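Local coordinates for protein glucoamylase (Thermoanaerobacterium thermosaccharolyticum, PDB 1LF6) that hydrolyses terminal alpha-1,4-linked glucose from the non-reducing ends of starch-like chains, probably releasing it as beta-D-glucose, at residues A[334-346]-A[378-390]. Residues are numbered along the deposited sequence; the frame is centred on the assembly and turned at random.
Sequences TGGYHLVWSRDLY and IPQNTWISGKPYW
Val-340 and Thr-382 pair their backbones in both directions: Val-340 N donates to Thr-382 O at 2.8 Å in an almost straight bond, and Thr-382 N returns one to Val-340 O at 3.1 Å. They form a single antiparallel bridge of the hydrogen-bonded kind, and the side chains pack tightly around it. Asn-381 lays its CB over one face of the Trp-341 indole, 3.7 Å from the centroid of the five-membered ring and only 8° off its normal. With chi1 at 52°, the Asn-381 amide stands between its own backbone N and carbonyl carbon and runs alongside the indole, its plane turned 80° from the ring. Leu-339 forks between two aromatic residues: CD1 sits over the face of Tyr-389, 3.8 Å from the ring centroid, while CD2 rests on the rim of the Trp-383 face. Val-340 CG2 meets Ile-384 CG2 at 4.0 Å, and helix 358-375 adds Tyr-367 beside Val-340. In the (alpha/alpha) barrel of family 15, the bridge thus ties the loop leading into helix 342-355, for which Trp-341 is the N-cap residue, to the connection between helices 358-375 and 395-407, beside the probable active site. Trp-341 NE1 hydrogen-bonds Glu-438 OE2, the probable proton donor; a leucine in place of Trp-341 would probably leave that carboxylate without its indole N-H partner and Asn-381 CB without the flat face it packs on. Toward the two ends the direct contacts become fewer and waters bridge the segments, as one also does beside the backbone pair, between Val-340 O and Thr-382 OG1. One water links His-338 O to Ile-384 N, and another joins Ser-342 N to Pro-379 O, near where Ser-342 CB touches Ile-378 CG2 at 3.6 Å. The type I turn from Trp-383 to Gly-386 brings Ser-385 to the surface, and Lys-387, just after it, is exposed too.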
loop_
_atom_site.group_PDB
_atom_site.type_symbol
_atom_site.label_atom_id
_atom_site.label_comp_id
_atom_site.label_asym_id
_atom_site.label_seq_id
_atom_site.Cartn_x
_atom_site.Cartn_y
_atom_site.Cartn_z
ATOM N N THR A 334 -5.690 13.575 0.695
ATOM C CA THR A 334 -5.429 12.354 1.449
ATOM C C THR A 334 -4.360 11.486 0.787
ATOM O O THR A 334 -4.384 11.255 -0.425
ATOM C CB THR A 334 -6.706 11.505 1.623
ATOM O OG1 THR A 334 -7.776 12.327 2.114
ATOM C CG2 THR A 334 -6.445 10.384 2.620
ATOM N N GLY A 335 -3.424 11.010 1.603
ATOM C CA GLY A 335 -2.348 10.166 1.113
ATOM C C GLY A 335 -1.371 9.832 2.227
ATOM O O GLY A 335 -0.158 9.987 2.072
ATOM N N GLY A 336 -1.908 9.383 3.360
ATOM C CA GLY A 336 -1.077 9.029 4.496
ATOM C C GLY A 336 -0.089 7.920 4.180
ATOM O O GLY A 336 1.098 8.045 4.475
ATOM N N TYR A 337 -0.572 6.835 3.582
ATOM C CA TYR A 337 0.296 5.715 3.230
ATOM C C TYR A 337 1.033 5.940 1.910
ATOM O O TYR A 337 1.797 5.083 1.464
ATOM C CB TYR A 337 -0.510 4.409 3.161
ATOM C CG TYR A 337 -0.880 3.843 4.514
ATOM C CD1 TYR A 337 -1.819 4.479 5.326
ATOM C CD2 TYR A 337 -0.263 2.688 5.001
ATOM C CE1 TYR A 337 -2.132 3.982 6.588
ATOM C CE2 TYR A 337 -0.570 2.184 6.262
ATOM C CZ TYR A 337 -1.505 2.838 7.049
ATOM O OH TYR A 337 -1.815 2.358 8.298
ATOM N N HIS A 338 0.801 7.090 1.282
ATOM C CA HIS A 338 1.468 7.403 0.021
ATOM C C HIS A 338 2.753 8.167 0.304
ATOM O O HIS A 338 3.215 8.957 -0.519
ATOM C CB HIS A 338 0.560 8.232 -0.890
ATOM C CG HIS A 338 -0.683 7.514 -1.310
ATOM N ND1 HIS A 338 -1.741 7.292 -0.454
ATOM C CD2 HIS A 338 -1.026 6.940 -2.487
ATOM C CE1 HIS A 338 -2.683 6.613 -1.085
ATOM N NE2 HIS A 338 -2.274 6.386 -2.321
ATOM N N LEU A 339 3.318 7.926 1.481
ATOM C CA LEU A 339 4.555 8.566 1.887
ATOM C C LEU A 339 5.651 7.514 1.901
ATOM O O LEU A 339 5.371 6.319 1.806
ATOM C CB LEU A 339 4.399 9.188 3.278
ATOM C CG LEU A 339 3.387 10.333 3.355
ATOM C CD1 LEU A 339 3.125 10.716 4.807
ATOM C CD2 LEU A 339 3.922 11.521 2.569
ATOM N N VAL A 340 6.895 7.963 2.014
ATOM C CA VAL A 340 8.033 7.057 2.032
ATOM C C VAL A 340 8.608 6.972 3.434
ATOM O O VAL A 340 9.005 7.983 4.013
ATOM C CB VAL A 340 9.159 7.540 1.067
ATOM C CG1 VAL A 340 10.309 6.530 1.054
ATOM C CG2 VAL A 340 8.607 7.728 -0.340
ATOM N N TRP A 341 8.627 5.764 3.982
ATOM C CA TRP A 341 9.188 5.517 5.308
ATOM C C TRP A 341 10.453 4.695 5.124
ATOM O O TRP A 341 10.454 3.673 4.434
ATOM C CB TRP A 341 8.226 4.709 6.180
ATOM C CG TRP A 341 7.180 5.501 6.905
ATOM C CD1 TRP A 341 7.257 5.995 8.181
ATOM C CD2 TRP A 341 5.863 5.809 6.435
ATOM N NE1 TRP A 341 6.062 6.580 8.536
ATOM C CE2 TRP A 341 5.189 6.482 7.484
ATOM C CE3 TRP A 341 5.182 5.578 5.227
ATOM C CZ2 TRP A 341 3.865 6.925 7.363
ATOM C CZ3 TRP A 341 3.866 6.018 5.108
ATOM C CH2 TRP A 341 3.220 6.685 6.174
ATOM N N SER A 342 11.527 5.152 5.746
ATOM C CA SER A 342 12.797 4.463 5.685
ATOM C C SER A 342 12.631 3.000 6.112
ATOM O O SER A 342 13.216 2.091 5.504
ATOM C CB SER A 342 13.792 5.174 6.605
ATOM O OG SER A 342 14.956 4.404 6.809
ATOM N N ARG A 343 11.825 2.781 7.151
ATOM C CA ARG A 343 11.588 1.438 7.674
ATOM C C ARG A 343 10.939 0.550 6.617
ATOM O O ARG A 343 11.486 -0.492 6.253
ATOM C CB ARG A 343 10.709 1.513 8.940
ATOM C CG ARG A 343 10.246 0.159 9.486
ATOM C CD ARG A 343 9.417 0.316 10.764
ATOM N NE ARG A 343 8.487 1.445 10.673
ATOM C CZ ARG A 343 8.685 2.627 11.247
ATOM N NH1 ARG A 343 9.774 2.846 11.971
ATOM N NH2 ARG A 343 7.799 3.594 11.081
ATOM N N ASP A 344 9.785 0.966 6.113
ATOM C CA ASP A 344 9.094 0.180 5.098
ATOM C C ASP A 344 9.965 -0.035 3.863
ATOM O O ASP A 344 10.027 -1.137 3.327
ATOM C CB ASP A 344 7.774 0.856 4.705
ATOM C CG ASP A 344 6.793 0.932 5.869
ATOM O OD1 ASP A 344 5.625 0.523 5.705
ATOM O OD2 ASP A 344 7.202 1.396 6.949
ATOM N N LEU A 345 10.644 1.018 3.420
ATOM C CA LEU A 345 11.506 0.935 2.244
ATOM C C LEU A 345 12.601 -0.113 2.463
ATOM O O LEU A 345 12.913 -0.904 1.573
ATOM C CB LEU A 345 12.121 2.313 1.964
ATOM C CG LEU A 345 12.917 2.541 0.676
ATOM C CD1 LEU A 345 12.063 2.190 -0.536
ATOM C CD2 LEU A 345 13.354 4.001 0.608
ATOM N N TYR A 346 13.171 -0.108 3.660
ATOM C CA TYR A 346 14.217 -1.051 4.047
ATOM C C TYR A 346 13.732 -2.485 3.871
ATOM O O TYR A 346 14.414 -3.321 3.273
ATOM C CB TYR A 346 14.601 -0.797 5.515
ATOM C CG TYR A 346 15.412 -1.886 6.190
ATOM C CD1 TYR A 346 16.748 -2.116 5.848
ATOM C CD2 TYR A 346 14.844 -2.678 7.191
ATOM C CE1 TYR A 346 17.499 -3.106 6.492
ATOM C CE2 TYR A 346 15.585 -3.668 7.838
ATOM C CZ TYR A 346 16.912 -3.877 7.484
ATOM O OH TYR A 346 17.643 -4.852 8.125
ATOM N N ILE A 378 17.362 11.080 8.625
ATOM C CA ILE A 378 16.132 10.547 8.047
ATOM C C ILE A 378 14.905 11.050 8.806
ATOM O O ILE A 378 14.703 10.708 9.973
ATOM C CB ILE A 378 16.109 8.997 8.085
ATOM C CG1 ILE A 378 17.260 8.425 7.240
ATOM C CG2 ILE A 378 14.759 8.482 7.565
ATOM C CD1 ILE A 378 17.142 8.719 5.756
ATOM N N PRO A 379 14.070 11.876 8.160
ATOM C CA PRO A 379 12.873 12.368 8.861
ATOM C C PRO A 379 11.849 11.238 9.030
ATOM O O PRO A 379 11.931 10.226 8.331
ATOM C CB PRO A 379 12.380 13.502 7.957
ATOM C CG PRO A 379 12.848 13.085 6.596
ATOM C CD PRO A 379 14.221 12.505 6.837
ATOM N N GLN A 380 10.908 11.399 9.964
ATOM C CA GLN A 380 9.897 10.374 10.219
ATOM C C GLN A 380 9.474 9.728 8.907
ATOM O O GLN A 380 9.461 8.508 8.782
ATOM C CB GLN A 380 8.671 10.966 10.925
ATOM C CG GLN A 380 7.595 9.924 11.230
ATOM C CD GLN A 380 6.522 10.420 12.193
ATOM O OE1 GLN A 380 5.553 9.740 12.452
ATOM N NE2 GLN A 380 6.698 11.598 12.717
ATOM N N ASN A 381 9.136 10.568 7.935
ATOM C CA ASN A 381 8.755 10.116 6.608
ATOM C C ASN A 381 8.877 11.298 5.655
ATOM O O ASN A 381 9.029 12.441 6.087
ATOM C CB ASN A 381 7.330 9.531 6.601
ATOM C CG ASN A 381 6.299 10.469 7.211
ATOM O OD1 ASN A 381 5.283 10.025 7.747
ATOM N ND2 ASN A 381 6.546 11.762 7.120
ATOM N N THR A 382 8.830 11.020 4.359
ATOM C CA THR A 382 8.949 12.072 3.360
ATOM C C THR A 382 7.974 11.847 2.218
ATOM O O THR A 382 7.475 10.736 2.024
ATOM C CB THR A 382 10.351 12.090 2.730
ATOM O OG1 THR A 382 10.610 10.807 2.151
ATOM C CG2 THR A 382 11.420 12.398 3.764
ATOM N N TRP A 383 7.711 12.908 1.461
ATOM C CA TRP A 383 6.856 12.792 0.291
ATOM C C TRP A 383 7.763 12.076 -0.700
ATOM O O TRP A 383 8.977 12.013 -0.494
ATOM C CB TRP A 383 6.503 14.165 -0.272
ATOM C CG TRP A 383 5.762 15.035 0.668
ATOM C CD1 TRP A 383 6.292 15.856 1.618
ATOM C CD2 TRP A 383 4.343 15.190 0.745
ATOM N NE1 TRP A 383 5.289 16.523 2.282
ATOM C CE2 TRP A 383 4.081 16.131 1.765
ATOM C CE3 TRP A 383 3.265 14.625 0.049
ATOM C CZ2 TRP A 383 2.782 16.524 2.109
ATOM C CZ3 TRP A 383 1.974 15.013 0.389
ATOM C CH2 TRP A 383 1.745 15.957 1.413
ATOM N N ILE A 384 7.194 11.544 -1.771
ATOM C CA ILE A 384 8.014 10.850 -2.753
ATOM C C ILE A 384 9.081 11.771 -3.351
ATOM O O ILE A 384 10.111 11.303 -3.832
ATOM C CB ILE A 384 7.145 10.245 -3.875
ATOM C CG1 ILE A 384 6.209 11.305 -4.460
ATOM C CG2 ILE A 384 6.337 9.083 -3.316
ATOM C CD1 ILE A 384 5.309 10.771 -5.564
ATOM N N SER A 385 8.836 13.079 -3.299
ATOM C CA SER A 385 9.781 14.060 -3.822
ATOM C C SER A 385 11.058 14.058 -2.986
ATOM O O SER A 385 12.114 14.507 -3.438
ATOM C CB SER A 385 9.170 15.462 -3.777
ATOM O OG SER A 385 8.985 15.875 -2.432
ATOM N N GLY A 386 10.948 13.556 -1.758
ATOM C CA GLY A 386 12.088 13.517 -0.865
ATOM C C GLY A 386 11.967 14.563 0.232
ATOM O O GLY A 386 12.755 14.574 1.179
ATOM N N LYS A 387 10.980 15.446 0.112
ATOM C CA LYS A 387 10.772 16.488 1.112
ATOM C C LYS A 387 10.214 15.899 2.403
ATOM O O LYS A 387 9.338 15.035 2.376
ATOM C CB LYS A 387 9.808 17.560 0.587
ATOM C CG LYS A 387 9.472 18.629 1.621
ATOM C CD LYS A 387 8.751 19.823 1.005
ATOM C CE LYS A 387 7.382 19.450 0.467
ATOM N NZ LYS A 387 6.684 20.635 -0.112
ATOM N N PRO A 388 10.723 16.354 3.555
ATOM C CA PRO A 388 10.219 15.820 4.822
ATOM C C PRO A 388 8.752 16.152 5.071
ATOM O O PRO A 388 8.274 17.229 4.710
ATOM C CB PRO A 388 11.159 16.441 5.860
ATOM C CG PRO A 388 11.610 17.716 5.204
ATOM C CD PRO A 388 11.841 17.287 3.780
ATOM N N TYR A 389 8.042 15.206 5.678
ATOM C CA TYR A 389 6.629 15.372 6.001
ATOM C C TYR A 389 6.522 15.476 7.518
ATOM O O TYR A 389 6.589 16.572 8.065
ATOM C CB TYR A 389 5.826 14.174 5.482
ATOM C CG TYR A 389 4.341 14.249 5.756
ATOM C CD1 TYR A 389 3.786 13.653 6.889
ATOM C CD2 TYR A 389 3.490 14.928 4.888
ATOM C CE1 TYR A 389 2.414 13.734 7.149
ATOM C CE2 TYR A 389 2.121 15.019 5.138
ATOM C CZ TYR A 389 1.590 14.421 6.268
ATOM O OH TYR A 389 0.240 14.521 6.527
ATOM N N TRP A 390 6.369 14.343 8.197
ATOM C CA TRP A 390 6.288 14.357 9.655
ATOM C C TRP A 390 7.690 14.555 10.221
ATOM O O TRP A 390 8.686 14.240 9.563
ATOM C CB TRP A 390 5.680 13.058 10.184
ATOM C CG TRP A 390 4.179 13.087 10.401
ATOM C CD1 TRP A 390 3.389 12.024 10.737
ATOM C CD2 TRP A 390 3.300 14.224 10.317
ATOM N NE1 TRP A 390 2.080 12.420 10.866
ATOM C CE2 TRP A 390 1.995 13.765 10.614
ATOM C CE3 TRP A 390 3.485 15.583 10.020
ATOM C CZ2 TRP A 390 0.882 14.615 10.623
ATOM C CZ3 TRP A 390 2.377 16.429 10.029
ATOM C CH2 TRP A 390 1.092 15.939 10.329
HETATM O O HOH W 1 4.639 11.513 -1.379
HETATM O O HOH W 2 11.799 8.571 3.801
HETATM O O HOH W 3 11.696 8.020 6.622
#